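Local coordinates for probable transcriptional repressor protein (PDB 4FX0), which acts as a redox-dependent MarR-family transcription factor, probably repressing genes by binding DNA through a winged helix-turn-helix, at residues G50-M55 against C92-E96; A21-L26 against L111-Q116; T34-L39 against N72-M76. All coordinates share one frame; numbering follows the deposited sequence.

Contact 1 is a surface contact, two strands of the small wing sheet joined mainly by backbone bonds, with the charged D52–R94 pair on one face. Contacts 2 and 3 join helices instead. Contact 2 is the buried one, a mostly apolar seam between helices 7-26 and 99-119 at the second subunit, about 27 Å from contact 1 between centres and on the opposite side of the chain's centre. Contact 3, partly buried, lies between them and centres on M76 against Q35, with the Q35 and N72 amides beside it. It touches contact 1 where M55 meets L73, and contact 2 where F36 packs on W112 and L26, so it connects the wing region with the dimerisation region.

Contact 1: G50-M55 against C92-E96; sequences GIDLTM and CKRIE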
loop_
_atom_site.group_PDB
_atom_site.type_symbol
_atom_site.label_atom_id
_atom_site.label_comp_id
_atom_site.label_asym_id
_atom_site.label_seq_id
_atom_site.Cartn_x
_atom_site.Cartn_y
_atom_site.Cartn_z
ATOM N N GLY B 50 -17.582 -17.739 -14.351
ATOM C CA GLY B 50 -16.529 -16.953 -13.733
ATOM C C GLY B 50 -15.153 -17.521 -14.014
ATOM O O GLY B 50 -14.868 -17.943 -15.135
ATOM N N ILE B 51 -14.297 -17.533 -12.996
ATOM C CA ILE B 51 -12.937 -18.040 -13.149
ATOM C C ILE B 51 -12.428 -18.717 -11.885
ATOM O O ILE B 51 -12.859 -18.399 -10.776
ATOM C CB ILE B 51 -11.949 -16.917 -13.506
ATOM C CG1 ILE B 51 -11.840 -15.922 -12.350
ATOM C CG2 ILE B 51 -12.372 -16.214 -14.778
ATOM C CD1 ILE B 51 -10.936 -14.752 -12.643
ATOM N N ASP B 52 -11.498 -19.647 -12.064
ATOM C CA ASP B 52 -10.849 -20.311 -10.943
ATOM C C ASP B 52 -9.522 -19.630 -10.633
ATOM O O ASP B 52 -8.663 -19.503 -11.506
ATOM C CB ASP B 52 -10.620 -21.790 -11.256
ATOM C CG ASP B 52 -11.914 -22.559 -11.421
ATOM O OD1 ASP B 52 -12.885 -21.985 -11.955
ATOM O OD2 ASP B 52 -11.960 -23.739 -11.012
ATOM N N LEU B 53 -9.358 -19.190 -9.390
ATOM C CA LEU B 53 -8.137 -18.507 -8.981
ATOM C C LEU B 53 -7.745 -18.834 -7.548
ATOM O O LEU B 53 -8.601 -18.990 -6.677
ATOM C CB LEU B 53 -8.295 -16.991 -9.116
ATOM C CG LEU B 53 -8.319 -16.378 -10.514
ATOM C CD1 LEU B 53 -8.404 -14.867 -10.399
ATOM C CD2 LEU B 53 -7.088 -16.786 -11.306
ATOM N N THR B 54 -6.442 -18.930 -7.310
ATOM C CA THR B 54 -5.926 -19.074 -5.959
ATOM C C THR B 54 -6.100 -17.744 -5.238
ATOM O O THR B 54 -6.076 -16.686 -5.866
ATOM C CB THR B 54 -4.435 -19.457 -5.967
ATOM O OG1 THR B 54 -4.246 -20.633 -6.764
ATOM C CG2 THR B 54 -3.941 -19.721 -4.552
ATOM N N MET B 55 -6.285 -17.796 -3.924
ATOM C CA MET B 55 -6.417 -16.578 -3.135
ATOM C C MET B 55 -5.130 -15.761 -3.170
ATOM O O MET B 55 -5.167 -14.532 -3.188
ATOM C CB MET B 55 -6.794 -16.909 -1.692
ATOM C CG MET B 55 -8.169 -17.537 -1.528
ATOM S SD MET B 55 -9.529 -16.375 -1.786
ATOM C CE MET B 55 -9.669 -16.372 -3.572
ATOM N N CYS B 92 -7.796 -23.977 -4.996
ATOM C CA CYS B 92 -8.375 -23.105 -6.011
ATOM C C CYS B 92 -9.813 -22.734 -5.654
ATOM O O CYS B 92 -10.439 -23.387 -4.819
ATOM C CB CYS B 92 -8.330 -23.785 -7.380
ATOM S SG CYS B 92 -8.538 -22.662 -8.774
ATOM N N LYS B 93 -10.332 -21.684 -6.284
ATOM C CA LYS B 93 -11.698 -21.235 -6.019
ATOM C C LYS B 93 -12.370 -20.562 -7.215
ATOM O O LYS B 93 -11.737 -19.819 -7.966
ATOM C CB LYS B 93 -11.742 -20.304 -4.804
ATOM C CG LYS B 93 -11.917 -21.029 -3.483
ATOM C CD LYS B 93 -12.015 -20.055 -2.321
ATOM C CE LYS B 93 -12.181 -20.801 -1.009
ATOM N NZ LYS B 93 -13.257 -21.826 -1.105
ATOM N N ARG B 94 -13.663 -20.830 -7.373
ATOM C CA ARG B 94 -14.452 -20.250 -8.450
ATOM C C ARG B 94 -15.147 -18.974 -7.986
ATOM O O ARG B 94 -16.023 -19.014 -7.121
ATOM C CB ARG B 94 -15.494 -21.255 -8.943
ATOM C CG ARG B 94 -16.380 -20.726 -10.057
ATOM C CD ARG B 94 -15.598 -20.568 -11.349
ATOM N NE ARG B 94 -15.281 -21.859 -11.950
ATOM C CZ ARG B 94 -16.025 -22.452 -12.877
ATOM N NH1 ARG B 94 -17.130 -21.864 -13.317
ATOM N NH2 ARG B 94 -15.664 -23.629 -13.370
ATOM N N ILE B 95 -14.755 -17.843 -8.565
ATOM C CA ILE B 95 -15.360 -16.561 -8.223
ATOM C C ILE B 95 -16.101 -15.966 -9.421
ATOM O O ILE B 95 -15.575 -15.934 -10.535
ATOM C CB ILE B 95 -14.309 -15.551 -7.712
ATOM C CG1 ILE B 95 -13.479 -16.160 -6.579
ATOM C CG2 ILE B 95 -14.981 -14.271 -7.246
ATOM C CD1 ILE B 95 -12.079 -16.565 -6.992
ATOM N N GLU B 96 -17.325 -15.501 -9.183
ATOM C CA GLU B 96 -18.149 -14.925 -10.242
ATOM C C GLU B 96 -18.738 -13.578 -9.843
ATOM O O GLU B 96 -18.998 -13.326 -8.666
ATOM C CB GLU B 96 -19.280 -15.883 -10.622
ATOM C CG GLU B 96 -18.834 -17.082 -11.438
ATOM C CD GLU B 96 -19.974 -18.026 -11.761
ATOM O OE1 GLU B 96 -20.881 -18.173 -10.915
ATOM O OE2 GLU B 96 -19.965 -18.618 -12.861
#
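D52 and R94 face each other as a non-hydrogen-bonded pair in the antiparallel sheet of the winged helix, where strand 51-53 lies beside strand 93-97, one arm of the wing hairpin. The side chain of R94 passes D52 OD1: CB and CG lie 4.1 and 4.2 Å from it. CG is anti to the backbone N (chi1 179°), and bends at chi2 and chi3 then fold the chain back over strand 51-53, bringing CD near D52 OD1 and within 3.5 Å of I51 O. NE makes the salt bridge to D52 OD1, modelled so short that its length is doubtful. CZ follows NE past the same oxygen, and NH2 lies 3.5 Å from it, with the carboxylate and guanidinium planes 49° apart. Beside this pair the backbones bond. I51 and I95 exchange two bonds, I95 N to I51 O at 3.0 Å being nearly straight, whereas the L53–K93 pairing is looser: L53 N donates to K93 O, and K93 N returns a weak bond. The other face carries I51, L53, K93 and I95. There I95 CD1 meets L53 CB and M55 CE, and I95 also packs on I42 of helix 33-45. The carboxylate of E96 is shared: OE1 forms a salt bridge with R83 of strand 82-86, on the far side of strand 93-97, while OE2 takes G50 N on its anti lone pair at 2.9 Å.

Contact 2: A21-L26 against L111-Q116; sequences AYDRAL and LWRGVQ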
loop_
_atom_site.group_PDB
_atom_site.type_symbol
_atom_site.label_atom_id
_atom_site.label_comp_id
_atom_site.label_asym_id
_atom_site.label_seq_id
_atom_site.Cartn_x
_atom_site.Cartn_y
_atom_site.Cartn_z
ATOM N N ALA B 21 -8.391 8.618 -0.186
ATOM C CA ALA B 21 -9.089 9.448 -1.161
ATOM C C ALA B 21 -9.955 8.602 -2.091
ATOM O O ALA B 21 -11.079 8.979 -2.422
ATOM C CB ALA B 21 -8.100 10.280 -1.962
ATOM N N TYR B 22 -9.424 7.456 -2.508
ATOM C CA TYR B 22 -10.165 6.544 -3.373
ATOM C C TYR B 22 -11.379 5.954 -2.658
ATOM O O TYR B 22 -12.438 5.777 -3.260
ATOM C CB TYR B 22 -9.248 5.443 -3.911
ATOM C CG TYR B 22 -8.480 5.860 -5.148
ATOM C CD1 TYR B 22 -7.634 6.959 -5.124
ATOM C CD2 TYR B 22 -8.608 5.157 -6.339
ATOM C CE1 TYR B 22 -6.935 7.349 -6.250
ATOM C CE2 TYR B 22 -7.911 5.539 -7.472
ATOM C CZ TYR B 22 -7.076 6.636 -7.421
ATOM O OH TYR B 22 -6.380 7.023 -8.543
ATOM N N ASP B 23 -11.221 5.657 -1.371
ATOM C CA ASP B 23 -12.340 5.213 -0.547
ATOM C C ASP B 23 -13.411 6.293 -0.481
ATOM O O ASP B 23 -14.591 6.028 -0.709
ATOM C CB ASP B 23 -11.867 4.869 0.866
ATOM C CG ASP B 23 -11.319 3.462 0.972
ATOM O OD1 ASP B 23 -11.153 2.808 -0.079
ATOM O OD2 ASP B 23 -11.050 3.013 2.106
ATOM N N ARG B 24 -12.988 7.513 -0.167
ATOM C CA ARG B 24 -13.905 8.642 -0.077
ATOM C C ARG B 24 -14.680 8.836 -1.376
ATOM O O ARG B 24 -15.899 9.003 -1.361
ATOM C CB ARG B 24 -13.145 9.923 0.271
ATOM C CG ARG B 24 -14.028 11.157 0.312
ATOM C CD ARG B 24 -13.211 12.431 0.433
ATOM N NE ARG B 24 -14.066 13.614 0.402
ATOM C CZ ARG B 24 -14.634 14.150 1.477
ATOM N NH1 ARG B 24 -14.437 13.610 2.672
ATOM N NH2 ARG B 24 -15.399 15.227 1.358
ATOM N N ALA B 25 -13.967 8.812 -2.498
ATOM C CA ALA B 25 -14.588 9.012 -3.804
ATOM C C ALA B 25 -15.565 7.892 -4.153
ATOM O O ALA B 25 -16.581 8.127 -4.808
ATOM C CB ALA B 25 -13.521 9.145 -4.883
ATOM N N LEU B 26 -15.255 6.677 -3.710
ATOM C CA LEU B 26 -16.071 5.506 -4.027
ATOM C C LEU B 26 -17.235 5.302 -3.061
ATOM O O LEU B 26 -18.034 4.383 -3.234
ATOM C CB LEU B 26 -15.204 4.245 -4.064
ATOM C CG LEU B 26 -14.276 4.089 -5.270
ATOM C CD1 LEU B 26 -13.261 2.984 -5.029
ATOM C CD2 LEU B 26 -15.083 3.821 -6.530
ATOM N N LEU B 111 -16.689 7.295 -10.596
ATOM C CA LEU B 111 -16.174 7.855 -9.352
ATOM C C LEU B 111 -14.666 7.654 -9.256
ATOM O O LEU B 111 -13.930 8.566 -8.881
ATOM C CB LEU B 111 -16.866 7.215 -8.148
ATOM C CG LEU B 111 -18.391 7.333 -8.106
ATOM C CD1 LEU B 111 -18.945 6.650 -6.864
ATOM C CD2 LEU B 111 -18.814 8.790 -8.155
ATOM N N TRP B 112 -14.216 6.449 -9.592
ATOM C CA TRP B 112 -12.794 6.129 -9.603
ATOM C C TRP B 112 -12.073 6.920 -10.687
ATOM O O TRP B 112 -10.919 7.315 -10.521
ATOM C CB TRP B 112 -12.592 4.630 -9.833
ATOM C CG TRP B 112 -11.205 4.260 -10.267
ATOM C CD1 TRP B 112 -10.112 4.099 -9.467
ATOM C CD2 TRP B 112 -10.764 3.993 -11.603
ATOM N NE1 TRP B 112 -9.018 3.754 -10.221
ATOM C CE2 TRP B 112 -9.393 3.681 -11.541
ATOM C CE3 TRP B 112 -11.397 3.989 -12.853
ATOM C CZ2 TRP B 112 -8.640 3.370 -12.671
ATOM C CZ3 TRP B 112 -10.649 3.679 -13.977
ATOM C CH2 TRP B 112 -9.286 3.374 -13.878
ATOM N N ARG B 113 -12.769 7.152 -11.794
ATOM C CA ARG B 113 -12.197 7.859 -12.932
ATOM C C ARG B 113 -11.972 9.333 -12.609
ATOM O O ARG B 113 -11.026 9.950 -13.102
ATOM C CB ARG B 113 -13.108 7.708 -14.153
ATOM C CG ARG B 113 -12.441 8.010 -15.482
ATOM C CD ARG B 113 -13.151 7.283 -16.614
ATOM N NE ARG B 113 -12.543 7.550 -17.913
ATOM C CZ ARG B 113 -12.861 6.907 -19.032
ATOM N NH1 ARG B 113 -13.779 5.949 -19.010
ATOM N NH2 ARG B 113 -12.258 7.215 -20.172
ATOM N N GLY B 114 -12.843 9.892 -11.775
ATOM C CA GLY B 114 -12.731 11.280 -11.368
ATOM C C GLY B 114 -11.564 11.522 -10.431
ATOM O O GLY B 114 -10.809 12.479 -10.602
ATOM N N VAL B 115 -11.415 10.653 -9.437
ATOM C CA VAL B 115 -10.328 10.778 -8.471
ATOM C C VAL B 115 -8.980 10.483 -9.126
ATOM O O VAL B 115 -7.975 11.120 -8.813
ATOM C CB VAL B 115 -10.538 9.853 -7.250
ATOM C CG1 VAL B 115 -10.562 8.394 -7.678
ATOM C CG2 VAL B 115 -9.457 10.095 -6.207
ATOM N N GLN B 116 -8.969 9.516 -10.040
ATOM C CA GLN B 116 -7.766 9.174 -10.791
ATOM C C GLN B 116 -7.253 10.387 -11.555
ATOM O O GLN B 116 -6.061 10.692 -11.533
ATOM C CB GLN B 116 -8.065 8.036 -11.771
ATOM C CG GLN B 116 -6.901 7.655 -12.674
ATOM C CD GLN B 116 -5.897 6.748 -11.990
ATOM O OE1 GLN B 116 -5.910 6.595 -10.768
ATOM N NE2 GLN B 116 -5.023 6.133 -12.779
#
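In the dimerisation region of the MarR fold, Y22 of helix 7-26 reaches across to V115, W112 and Q116 of helix 99-119. The short segments run 139° apart in direction, with their axes 8.9 Å from each other at closest approach. V115 CG1 sits over the centre of the Y22 ring in a CH-pi contact, 3.8 Å from the centroid and only 6° off the normal. V115 CG2, anti to its backbone N, comes to the ring atom Y22 CE1 at 3.7 Å. W112 meets the same ring at its rim, CD1 and NE1 beside Y22 CE2, with the planes at 64° and neither ring over the other's face. The hydroxyl of Y22 donates to Q116 OE1, a bond modelled too short for its length to be trusted, and the amide stands nearly perpendicular to the ring. Further along, A25 CB packs on V115 CB at 3.9 Å, and L26 CD2 lies 4.2 Å from both L111 CB and W112 CB. Around this seam, F36 of helix 33-45 packs on L26 and W112, while the second subunit supplies F3 against W112 and A7 N and E5 O as further partners of the Q116 amide.

Contact 3: T34-L39 against N72-M76; sequences TQFSTL and NLEVM
M76 and Q35 lie alongside each other, pointing opposite ways, the glutamine leaving helix 33-45 while the methionine comes in from helix 66-78. Their flanks meet at CG of Q35, 3.9 Å from M76 SD. The M76 chain runs extended through chi2 and turns at chi3 (74°), which lays the methyl CE against helix 33-45. There CE lies near Q35 O at 3.6 Å, T38 OG1, and L39 CD2 at 3.4 Å. The hydroxyl of T38 is engaged within its own helix, donating at 2.8 Å to a lone pair of Q35 O within the plane of its carbonyl. L39 N bonds there too, so the methyl rests beside an oxygen that already accepts two hydrogen bonds. This crossing belongs to the winged helix-turn-helix of the MarR family: helix 66-78 corresponds to the DNA-recognition helix of relatives, and helix 33-45 crosses behind it, the short segments 81° apart in direction with axes 10.5 Å from each other. N72, a turn before M76, faces T34 and the far end of Q35. Its ND2 approaches T34 OG1 at a poor angle for bonding, and T34 OG1 bonds instead to the T32 hydroxyl. The two amides stand almost perpendicular, at 83°, with Q35 NE2 3.7 Å from N72 OD1. On the other branch of the Q35 amide, OE1 accepts T32 N, which would favour this rotation, with NE2 toward N72 and V75 CG1. Beyond the thioether, M76 and L39 both pack on V82 of the wing strand 82-86.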
loop_
_atom_site.group_PDB
_atom_site.type_symbol
_atom_site.label_atom_id
_atom_site.label_comp_id
_atom_site.label_asym_id
_atom_site.label_seq_id
_atom_site.Cartn_x
_atom_site.Cartn_y
_atom_site.Cartn_z
ATOM N N THR B 34 -9.928 -1.404 -2.406
ATOM C CA THR B 34 -9.525 -2.796 -2.570
ATOM C C THR B 34 -10.667 -3.626 -3.151
ATOM O O THR B 34 -10.456 -4.436 -4.052
ATOM C CB THR B 34 -9.068 -3.418 -1.238
ATOM O OG1 THR B 34 -10.171 -3.467 -0.325
ATOM C CG2 THR B 34 -7.942 -2.597 -0.626
ATOM N N GLN B 35 -11.874 -3.422 -2.632
ATOM C CA GLN B 35 -13.053 -4.118 -3.144
ATOM C C GLN B 35 -13.263 -3.792 -4.618
ATOM O O GLN B 35 -13.333 -4.687 -5.460
ATOM C CB GLN B 35 -14.300 -3.746 -2.339
ATOM C CG GLN B 35 -14.339 -4.335 -0.938
ATOM C CD GLN B 35 -15.435 -3.726 -0.083
ATOM O OE1 GLN B 35 -16.244 -2.933 -0.564
ATOM N NE2 GLN B 35 -15.461 -4.090 1.193
ATOM N N PHE B 36 -13.364 -2.502 -4.921
ATOM C CA PHE B 36 -13.452 -2.044 -6.300
ATOM C C PHE B 36 -12.391 -2.732 -7.150
ATOM O O PHE B 36 -12.683 -3.244 -8.233
ATOM C CB PHE B 36 -13.277 -0.525 -6.371
ATOM C CG PHE B 36 -12.978 -0.011 -7.751
ATOM C CD1 PHE B 36 -14.002 0.271 -8.641
ATOM C CD2 PHE B 36 -11.670 0.193 -8.158
ATOM C CE1 PHE B 36 -13.725 0.745 -9.912
ATOM C CE2 PHE B 36 -11.387 0.666 -9.427
ATOM C CZ PHE B 36 -12.416 0.943 -10.305
ATOM N N SER B 37 -11.161 -2.750 -6.647
ATOM C CA SER B 37 -10.048 -3.368 -7.357
ATOM C C SER B 37 -10.340 -4.824 -7.703
ATOM O O SER B 37 -10.275 -5.217 -8.867
ATOM C CB SER B 37 -8.764 -3.277 -6.530
ATOM O OG SER B 37 -8.420 -1.928 -6.266
ATOM N N THR B 38 -10.660 -5.622 -6.688
ATOM C CA THR B 38 -10.915 -7.043 -6.896
ATOM C C THR B 38 -12.038 -7.246 -7.907
ATOM O O THR B 38 -11.937 -8.096 -8.791
ATOM C CB THR B 38 -11.261 -7.772 -5.580
ATOM O OG1 THR B 38 -12.536 -7.329 -5.101
ATOM C CG2 THR B 38 -10.201 -7.503 -4.523
ATOM N N LEU B 39 -13.103 -6.462 -7.778
ATOM C CA LEU B 39 -14.207 -6.526 -8.729
ATOM C C LEU B 39 -13.688 -6.311 -10.141
ATOM O O LEU B 39 -13.871 -7.156 -11.017
ATOM C CB LEU B 39 -15.267 -5.471 -8.412
ATOM C CG LEU B 39 -16.151 -5.722 -7.192
ATOM C CD1 LEU B 39 -17.216 -4.646 -7.091
ATOM C CD2 LEU B 39 -16.786 -7.099 -7.276
ATOM N N ASN B 72 -12.040 -9.524 2.775
ATOM C CA ASN B 72 -12.786 -8.622 1.908
ATOM C C ASN B 72 -13.689 -9.384 0.953
ATOM O O ASN B 72 -14.846 -9.025 0.756
ATOM C CB ASN B 72 -11.837 -7.711 1.129
ATOM C CG ASN B 72 -11.506 -6.440 1.882
ATOM O OD1 ASN B 72 -12.388 -5.795 2.448
ATOM N ND2 ASN B 72 -10.230 -6.075 1.897
ATOM N N LEU B 73 -13.153 -10.445 0.363
ATOM C CA LEU B 73 -13.939 -11.279 -0.531
ATOM C C LEU B 73 -15.169 -11.806 0.199
ATOM O O LEU B 73 -16.236 -11.958 -0.396
ATOM C CB LEU B 73 -13.099 -12.438 -1.059
ATOM C CG LEU B 73 -13.613 -13.056 -2.358
ATOM C CD1 LEU B 73 -13.690 -11.995 -3.445
ATOM C CD2 LEU B 73 -12.722 -14.207 -2.788
ATOM N N GLU B 74 -15.014 -12.080 1.491
ATOM C CA GLU B 74 -16.122 -12.562 2.307
ATOM C C GLU B 74 -17.212 -11.505 2.441
ATOM O O GLU B 74 -18.377 -11.765 2.137
ATOM C CB GLU B 74 -15.639 -12.991 3.694
ATOM C CG GLU B 74 -15.824 -14.475 3.984
ATOM C CD GLU B 74 -17.232 -14.965 3.684
ATOM O OE1 GLU B 74 -17.396 -15.749 2.725
ATOM O OE2 GLU B 74 -18.175 -14.574 4.406
ATOM N N VAL B 75 -16.834 -10.316 2.899
ATOM C CA VAL B 75 -17.797 -9.232 3.053
ATOM C C VAL B 75 -18.449 -8.913 1.713
ATOM O O VAL B 75 -19.594 -8.464 1.660
ATOM C CB VAL B 75 -17.153 -7.956 3.650
ATOM C CG1 VAL B 75 -16.001 -7.478 2.787
ATOM C CG2 VAL B 75 -18.195 -6.855 3.809
ATOM N N MET B 76 -17.720 -9.164 0.630
ATOM C CA MET B 76 -18.232 -8.903 -0.711
ATOM C C MET B 76 -19.267 -9.937 -1.138
ATOM O O MET B 76 -20.350 -9.581 -1.600
ATOM C CB MET B 76 -17.088 -8.853 -1.724
ATOM C CG MET B 76 -16.084 -7.747 -1.462
ATOM S SD MET B 76 -14.720 -7.781 -2.636
ATOM C CE MET B 76 -15.534 -7.154 -4.099
#